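Long-range contacts in hypothetical protein TT1465 (Thermus thermophilus, PDB 1WEK), which is of unknown function but has the parallel alpha/beta, Rossmann-like fold of the SLOG clan: residues P38-F43 and Y131-V136; F137-F142 and L167-Y172. One frame throughout, in Å; residues are numbered along the deposited sequence.

Interaction 1. Residues P38-F43 and Y131-V136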
ATOM      1  N   PRO A  38      19.879 -21.943 -11.466  1.00 24.19           N
ATOM      2  CA  PRO A  38      20.059 -21.954 -10.016  1.00 26.10           C
ATOM      3  C   PRO A  38      21.041 -20.817  -9.732  1.00 25.49           C
ATOM      4  O   PRO A  38      22.016 -20.639 -10.475  1.00 25.67           O
ATOM      5  CB  PRO A  38      20.663 -23.329  -9.763  1.00 26.10           C
ATOM      6  CG  PRO A  38      20.115 -24.142 -10.879  1.00 23.35           C
ATOM      7  CD  PRO A  38      20.279 -23.232 -12.047  1.00 26.07           C
ATOM      8  N   LEU A  39      20.773 -20.038  -8.690  1.00 18.84           N
ATOM      9  CA  LEU A  39      21.630 -18.913  -8.370  1.00 19.62           C
ATOM     10  C   LEU A  39      22.492 -19.150  -7.136  1.00 22.13           C
ATOM     11  O   LEU A  39      22.008 -19.591  -6.089  1.00 18.97           O
ATOM     12  CB  LEU A  39      20.782 -17.654  -8.176  1.00 24.36           C
ATOM     13  CG  LEU A  39      19.929 -17.240  -9.380  1.00 20.44           C
ATOM     14  CD1 LEU A  39      18.994 -16.127  -8.985  1.00 25.64           C
ATOM     15  CD2 LEU A  39      20.827 -16.800 -10.511  1.00 22.74           C
ATOM     16  N   VAL A  40      23.777 -18.847  -7.297  1.00 20.10           N
ATOM     17  CA  VAL A  40      24.772 -18.992  -6.256  1.00 19.58           C
ATOM     18  C   VAL A  40      25.284 -17.617  -5.825  1.00 20.80           C
ATOM     19  O   VAL A  40      25.767 -16.834  -6.651  1.00 20.13           O
ATOM     20  CB  VAL A  40      25.957 -19.827  -6.770  1.00 21.41           C
ATOM     21  CG1 VAL A  40      27.074 -19.834  -5.740  1.00 15.33           C
ATOM     22  CG2 VAL A  40      25.493 -21.254  -7.072  1.00 16.29           C
ATOM     23  N   SER A  41      25.164 -17.319  -4.536  1.00 18.11           N
ATOM     24  CA  SER A  41      25.633 -16.041  -4.012  1.00 16.03           C
ATOM     25  C   SER A  41      27.113 -16.173  -3.727  1.00 17.66           C
ATOM     26  O   SER A  41      27.546 -17.145  -3.112  1.00 20.12           O
ATOM     27  CB  SER A  41      24.868 -15.678  -2.751  1.00 17.12           C
ATOM     28  OG  SER A  41      23.580 -15.226  -3.113  1.00 19.34           O
ATOM     29  N   VAL A  42      27.886 -15.202  -4.199  1.00 17.15           N
ATOM     30  CA  VAL A  42      29.333 -15.224  -4.048  1.00 16.65           C
ATOM     31  C   VAL A  42      29.852 -13.916  -3.456  1.00 15.85           C
ATOM     32  O   VAL A  42      29.434 -12.831  -3.842  1.00 17.70           O
ATOM     33  CB  VAL A  42      29.986 -15.487  -5.419  1.00 16.44           C
ATOM     34  CG1 VAL A  42      31.483 -15.707  -5.270  1.00 16.76           C
ATOM     35  CG2 VAL A  42      29.335 -16.701  -6.055  1.00 11.38           C
ATOM     36  N   PHE A  43      30.764 -14.027  -2.502  1.00 17.86           N
ATOM     37  CA  PHE A  43      31.299 -12.854  -1.837  1.00 13.10           C
ATOM     38  C   PHE A  43      32.818 -12.815  -1.765  1.00  9.90           C
ATOM     39  O   PHE A  43      33.482 -13.847  -1.668  1.00 10.38           O
ATOM     40  CB  PHE A  43      30.729 -12.778  -0.418  1.00 16.80           C
ATOM     41  CG  PHE A  43      29.257 -12.992  -0.355  1.00 16.99           C
ATOM     42  CD1 PHE A  43      28.734 -14.282  -0.299  1.00 19.16           C
ATOM     43  CD2 PHE A  43      28.383 -11.908  -0.389  1.00 17.77           C
ATOM     44  CE1 PHE A  43      27.370 -14.495  -0.280  1.00 18.01           C
ATOM     45  CE2 PHE A  43      27.006 -12.103  -0.372  1.00 20.18           C
ATOM     46  CZ  PHE A  43      26.496 -13.403  -0.318  1.00 25.30           C
ATOM     47  N   TYR A 131      16.838 -16.351  -3.138  1.00 22.90           N
ATOM     48  CA  TYR A 131      16.921 -17.242  -4.287  1.00 25.98           C
ATOM     49  C   TYR A 131      18.212 -18.045  -4.406  1.00 24.54           C
ATOM     50  O   TYR A 131      18.521 -18.537  -5.483  1.00 27.52           O
ATOM     51  CB  TYR A 131      16.724 -16.423  -5.574  1.00 25.93           C
ATOM     52  CG  TYR A 131      15.443 -15.617  -5.597  1.00 28.95           C
ATOM     53  CD1 TYR A 131      15.386 -14.334  -5.042  1.00 30.15           C
ATOM     54  CD2 TYR A 131      14.268 -16.162  -6.114  1.00 30.85           C
ATOM     55  CE1 TYR A 131      14.187 -13.621  -4.993  1.00 30.09           C
ATOM     56  CE2 TYR A 131      13.066 -15.458  -6.069  1.00 34.07           C
ATOM     57  CZ  TYR A 131      13.033 -14.192  -5.505  1.00 35.14           C
ATOM     58  OH  TYR A 131      11.833 -13.518  -5.422  1.00 38.86           O
ATOM     59  N   ALA A 132      18.961 -18.193  -3.323  1.00 21.92           N
ATOM     60  CA  ALA A 132      20.230 -18.917  -3.406  1.00 20.78           C
ATOM     61  C   ALA A 132      20.167 -20.420  -3.140  1.00 19.28           C
ATOM     62  O   ALA A 132      19.363 -20.893  -2.341  1.00 19.33           O
ATOM     63  CB  ALA A 132      21.248 -18.283  -2.467  1.00 15.95           C
ATOM     64  N   VAL A 133      21.051 -21.151  -3.816  1.00 17.21           N
ATOM     65  CA  VAL A 133      21.173 -22.590  -3.663  1.00 16.15           C
ATOM     66  C   VAL A 133      22.530 -22.851  -3.027  1.00 16.13           C
ATOM     67  O   VAL A 133      22.935 -24.002  -2.843  1.00 17.71           O
ATOM     68  CB  VAL A 133      21.107 -23.327  -5.031  1.00 16.55           C
ATOM     69  CG1 VAL A 133      19.741 -23.139  -5.672  1.00 10.61           C
ATOM     70  CG2 VAL A 133      22.185 -22.797  -5.958  1.00 18.60           C
ATOM     71  N   GLY A 134      23.233 -21.771  -2.695  1.00 16.76           N
ATOM     72  CA  GLY A 134      24.553 -21.886  -2.080  1.00 17.28           C
ATOM     73  C   GLY A 134      25.234 -20.536  -1.846  1.00 18.20           C
ATOM     74  O   GLY A 134      24.813 -19.524  -2.403  1.00 17.56           O
ATOM     75  N   PHE A 135      26.281 -20.524  -1.020  1.00 17.70           N
ATOM     76  CA  PHE A 135      27.033 -19.312  -0.699  1.00 18.96           C
ATOM     77  C   PHE A 135      28.528 -19.614  -0.664  1.00 20.21           C
ATOM     78  O   PHE A 135      28.960 -20.570  -0.014  1.00 20.70           O
ATOM     79  CB  PHE A 135      26.638 -18.752   0.680  1.00 17.40           C
ATOM     80  CG  PHE A 135      25.177 -18.523   0.841  1.00 20.46           C
ATOM     81  CD1 PHE A 135      24.336 -19.570   1.231  1.00 25.42           C
ATOM     82  CD2 PHE A 135      24.623 -17.285   0.548  1.00 20.22           C
ATOM     83  CE1 PHE A 135      22.959 -19.382   1.322  1.00 27.09           C
ATOM     84  CE2 PHE A 135      23.244 -17.081   0.632  1.00 23.99           C
ATOM     85  CZ  PHE A 135      22.411 -18.129   1.018  1.00 26.54           C
ATOM     86  N   VAL A 136      29.309 -18.793  -1.360  1.00 17.70           N
ATOM     87  CA  VAL A 136      30.759 -18.947  -1.390  1.00 15.02           C
ATOM     88  C   VAL A 136      31.422 -17.662  -0.864  1.00 14.39           C
ATOM     89  O   VAL A 136      31.209 -16.567  -1.390  1.00 14.16           O
ATOM     90  CB  VAL A 136      31.277 -19.220  -2.821  1.00 14.39           C
ATOM     91  CG1 VAL A 136      32.746 -19.655  -2.767  1.00 12.49           C
ATOM     92  CG2 VAL A 136      30.422 -20.316  -3.498  1.00 18.23           C
TER
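Phe43 and Phe135 both carry CG beside their own backbone N (chi1 -47° and -54°), which turns the two rings the same way and lays them side by side. They meet rim to rim, Phe43 CE1 4.0 Å from Phe135 CD2, on one face of the central parallel sheet of this Rossmann-like fold. Ser41 CB packs 3.7 Å from Phe135 CD2, obliquely to that ring. The buried Ser41 OG has its hydrogen-bond partner in Phe128 O, so the hydroxyl ties the strand to the helix before Tyr131.

On the other face, Val42 and Val136 project together beneath helix 53-68, where both reach Leu61. Val40 CG1 comes within 4.1 Å of Val136 CG2, the two valines meeting at a slant.

Regular parallel pairing is interrupted at Val133, where the second strand turns a corner. Here Leu39 O accepts from Val133 N (2.9 Å), and CG2 of this same valine packs on Val40 CG2 at 3.8 Å, the two side chains crossing at about a right angle. Past the corner, Ser41 N donates to Gly134 O and Ser41 O accepts from Val136 N. The last bond between these segments runs from Phe43 N to Val136 O, 2.8 Å, an oxygen that also lies near the plane of the Phe43 ring, 3.5 Å from its CD1.

Interaction 2. Residues F137-F142 and L167-Y172. With PO4 (phosphate ion), chain G.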
ATOM      1  N   PHE A 137      32.233 -17.796   0.170  1.00 13.95           N
ATOM      2  CA  PHE A 137      32.921 -16.630   0.722  1.00 15.15           C
ATOM      3  C   PHE A 137      34.425 -16.647   0.429  1.00 16.91           C
ATOM      4  O   PHE A 137      35.155 -17.512   0.911  1.00 15.07           O
ATOM      5  CB  PHE A 137      32.639 -16.539   2.224  1.00  7.44           C
ATOM      6  CG  PHE A 137      31.175 -16.330   2.536  1.00  4.73           C
ATOM      7  CD1 PHE A 137      30.301 -17.408   2.591  1.00  1.34           C
ATOM      8  CD2 PHE A 137      30.656 -15.049   2.651  1.00  5.71           C
ATOM      9  CE1 PHE A 137      28.923 -17.217   2.745  1.00  5.25           C
ATOM     10  CE2 PHE A 137      29.269 -14.842   2.807  1.00 11.83           C
ATOM     11  CZ  PHE A 137      28.403 -15.936   2.850  1.00  7.93           C
ATOM     12  N   LEU A 138      34.877 -15.695  -0.391  1.00 16.61           N
ATOM     13  CA  LEU A 138      36.298 -15.598  -0.726  1.00 17.61           C
ATOM     14  C   LEU A 138      36.935 -14.564   0.202  1.00 15.86           C
ATOM     15  O   LEU A 138      36.223 -13.820   0.880  1.00 14.75           O
ATOM     16  CB  LEU A 138      36.462 -15.176  -2.198  1.00 19.85           C
ATOM     17  CG  LEU A 138      36.078 -16.228  -3.245  1.00 20.02           C
ATOM     18  CD1 LEU A 138      35.266 -15.598  -4.383  1.00 20.34           C
ATOM     19  CD2 LEU A 138      37.338 -16.877  -3.781  1.00 21.17           C
ATOM     20  N   PRO A 139      38.279 -14.538   0.301  1.00 14.97           N
ATOM     21  CA  PRO A 139      38.859 -13.523   1.190  1.00 10.27           C
ATOM     22  C   PRO A 139      38.190 -12.175   0.927  1.00 10.93           C
ATOM     23  O   PRO A 139      37.963 -11.790  -0.239  1.00  6.34           O
ATOM     24  CB  PRO A 139      40.328 -13.526   0.795  1.00  5.42           C
ATOM     25  CG  PRO A 139      40.581 -14.998   0.551  1.00  3.42           C
ATOM     26  CD  PRO A 139      39.320 -15.459  -0.198  1.00 12.77           C
ATOM     27  N   GLY A 140      37.851 -11.490   2.013  1.00  9.15           N
ATOM     28  CA  GLY A 140      37.201 -10.192   1.954  1.00 10.93           C
ATOM     29  C   GLY A 140      37.414  -9.471   3.285  1.00 14.76           C
ATOM     30  O   GLY A 140      38.244  -9.898   4.105  1.00 13.12           O
ATOM     31  N   GLY A 141      36.675  -8.385   3.494  1.00 15.65           N
ATOM     32  CA  GLY A 141      36.801  -7.601   4.713  1.00 13.62           C
ATOM     33  C   GLY A 141      35.499  -7.510   5.487  1.00 15.21           C
ATOM     34  O   GLY A 141      34.826  -8.518   5.666  1.00 17.66           O
ATOM     35  N   PHE A 142      35.131  -6.315   5.942  1.00 14.80           N
ATOM     36  CA  PHE A 142      33.907  -6.149   6.731  1.00 14.10           C
ATOM     37  C   PHE A 142      32.634  -6.563   6.008  1.00 13.09           C
ATOM     38  O   PHE A 142      31.745  -7.170   6.605  1.00 12.13           O
ATOM     39  CB  PHE A 142      33.763  -4.697   7.215  1.00 12.01           C
ATOM     40  CG  PHE A 142      34.623  -4.364   8.408  1.00 12.61           C
ATOM     41  CD1 PHE A 142      34.696  -3.058   8.888  1.00 16.89           C
ATOM     42  CD2 PHE A 142      35.399  -5.344   9.027  1.00 13.76           C
ATOM     43  CE1 PHE A 142      35.537  -2.726   9.963  1.00 12.42           C
ATOM     44  CE2 PHE A 142      36.240  -5.027  10.098  1.00 14.57           C
ATOM     45  CZ  PHE A 142      36.311  -3.711  10.564  1.00 13.64           C
ATOM     46  N   LEU A 167      33.920 -21.518   2.421  1.00 15.80           N
ATOM     47  CA  LEU A 167      34.868 -20.438   2.668  1.00 15.77           C
ATOM     48  C   LEU A 167      36.096 -20.843   1.880  1.00 17.99           C
ATOM     49  O   LEU A 167      36.706 -21.873   2.162  1.00 20.28           O
ATOM     50  CB  LEU A 167      35.252 -20.336   4.141  1.00 14.37           C
ATOM     51  CG  LEU A 167      34.165 -20.287   5.213  1.00 21.76           C
ATOM     52  CD1 LEU A 167      34.799 -19.781   6.482  1.00 16.43           C
ATOM     53  CD2 LEU A 167      33.006 -19.365   4.801  1.00 21.60           C
ATOM     54  N   LEU A 168      36.445 -20.054   0.876  1.00 19.20           N
ATOM     55  CA  LEU A 168      37.612 -20.356   0.073  1.00 21.22           C
ATOM     56  C   LEU A 168      38.863 -19.704   0.623  1.00 21.43           C
ATOM     57  O   LEU A 168      38.857 -18.522   0.983  1.00 23.50           O
ATOM     58  CB  LEU A 168      37.394 -19.922  -1.379  1.00 22.65           C
ATOM     59  CG  LEU A 168      36.724 -20.976  -2.259  1.00 26.48           C
ATOM     60  CD1 LEU A 168      36.403 -20.392  -3.634  1.00 26.19           C
ATOM     61  CD2 LEU A 168      37.662 -22.181  -2.376  1.00 23.67           C
ATOM     62  N   ASP A 169      39.932 -20.497   0.667  1.00 20.63           N
ATOM     63  CA  ASP A 169      41.253 -20.093   1.145  1.00 21.03           C
ATOM     64  C   ASP A 169      41.382 -20.284   2.658  1.00 21.73           C
ATOM     65  O   ASP A 169      41.190 -19.352   3.436  1.00 24.47           O
ATOM     66  CB  ASP A 169      41.557 -18.642   0.771  1.00 16.87           C
ATOM     67  CG  ASP A 169      42.988 -18.262   1.089  1.00 26.98           C
ATOM     68  OD1 ASP A 169      43.516 -18.760   2.122  1.00 22.06           O
ATOM     69  OD2 ASP A 169      43.588 -17.470   0.318  1.00 25.13           O
ATOM     70  N   ARG A 170      41.733 -21.504   3.048  1.00 20.75           N
ATOM     71  CA  ARG A 170      41.888 -21.909   4.447  1.00 21.13           C
ATOM     72  C   ARG A 170      42.711 -21.000   5.344  1.00 17.61           C
ATOM     73  O   ARG A 170      42.260 -20.618   6.421  1.00 17.91           O
ATOM     74  CB  ARG A 170      42.504 -23.307   4.514  1.00 22.44           C
ATOM     75  CG  ARG A 170      41.704 -24.398   3.825  1.00 25.21           C
ATOM     76  CD  ARG A 170      42.307 -25.759   4.158  1.00 28.68           C
ATOM     77  NE  ARG A 170      41.311 -26.657   4.728  1.00 33.29           N
ATOM     78  CZ  ARG A 170      40.545 -27.472   4.012  1.00 35.87           C
ATOM     79  NH1 ARG A 170      40.666 -27.513   2.684  1.00 37.01           N
ATOM     80  NH2 ARG A 170      39.643 -28.227   4.622  1.00 34.16           N
ATOM     81  N   GLY A 171      43.927 -20.687   4.908  1.00 13.32           N
ATOM     82  CA  GLY A 171      44.811 -19.845   5.689  1.00 14.54           C
ATOM     83  C   GLY A 171      44.262 -18.461   5.963  1.00 15.41           C
ATOM     84  O   GLY A 171      44.605 -17.830   6.961  1.00 15.30           O
ATOM     85  N   TYR A 172      43.396 -17.982   5.082  1.00 15.67           N
ATOM     86  CA  TYR A 172      42.823 -16.657   5.247  1.00 17.09           C
ATOM     87  C   TYR A 172      41.766 -16.622   6.354  1.00 18.15           C
ATOM     88  O   TYR A 172      41.725 -15.687   7.156  1.00 22.42           O
ATOM     89  CB  TYR A 172      42.202 -16.190   3.934  1.00 17.17           C
ATOM     90  CG  TYR A 172      41.856 -14.723   3.918  1.00 20.25           C
ATOM     91  CD1 TYR A 172      42.766 -13.780   3.459  1.00 16.51           C
ATOM     92  CD2 TYR A 172      40.613 -14.276   4.372  1.00 22.73           C
ATOM     93  CE1 TYR A 172      42.447 -12.425   3.445  1.00 20.93           C
ATOM     94  CE2 TYR A 172      40.286 -12.931   4.365  1.00 19.00           C
ATOM     95  CZ  TYR A 172      41.204 -12.009   3.896  1.00 21.43           C
ATOM     96  OH  TYR A 172      40.864 -10.677   3.844  1.00 19.01           O
TER
HETATM   97  P   PO4 G 501      34.381  -6.091   1.716  1.00 20.22           P
HETATM   98  O1  PO4 G 501      34.579  -7.495   2.170  1.00 17.95           O
HETATM   99  O2  PO4 G 501      35.469  -5.710   0.776  1.00 16.82           O
HETATM  100  O3  PO4 G 501      34.404  -5.187   2.896  1.00 19.77           O
HETATM  101  O4  PO4 G 501      33.071  -5.973   1.024  1.00 20.63           O
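The glycine-rich PGG turn that leads from strand 132-137 into helix 142-156, a sequence signature of this family, is braced here by the strand end and helix start that follow next in the alpha/beta succession. Its central element is Pro139 lying on Tyr172. Pro139 CB sits 3.3 Å from the centroid of the Tyr172 ring, almost exactly on the ring normal, a CH-pi contact over one face. With CG of Tyr172 anti to its own N (chi1 -167°), the ring extends beneath the proline far enough for Tyr172 OH to donate to Gly140 O at 2.7 Å. One side chain thus holds both the proline and the carbonyl after it.

Asp169 is the N-cap of helix 170-185: its OD1 accepts from Tyr172 N at 3.1 Å, from above the carboxylate plane, while its CB packs against Pro139 CG. The strands join through Leu168 N to Phe137 O (2.9 Å), and the Leu138 and Leu168 side chains lie side by side, pointing the same way, with Leu138 CD2 3.6 Å from Leu168 CD1.

Gly141, at the N-cap position of helix 142-156, gives its N-H to O1 of a phosphate ion, which also bonds Gly143 N, Thr144 OG1 and Ala46 N. Around the contact, Phe137 packs under helix 142-156, Leu138 against helix 79-90 and Leu168 on strand 198-200, while Tyr172 meets Phe182 of the second subunit edge-to-face.

In the fold
Interactions 1 and 2 follow one another along the chain and illustrate two ways of making neighbours in a parallel sheet. Their centres lie 16 Å apart, and both use strand 132-137. Interaction 1 pairs it with strand 39-43, distant in sequence, with three other strands of the sheet between them in the chain. Interaction 2 joins its C-terminal end to strand 165-168, the next strand, through a beta-alpha-beta crossover containing helix 142-156. The two meet directly: Phe43 O probably accepts a hydrogen bond from Leu138 N, the Phe43 and Phe137 rings stack, and Val136 CG1 packs against Leu168 CD1. These contacts connect the sheet core to the glycine-rich turn.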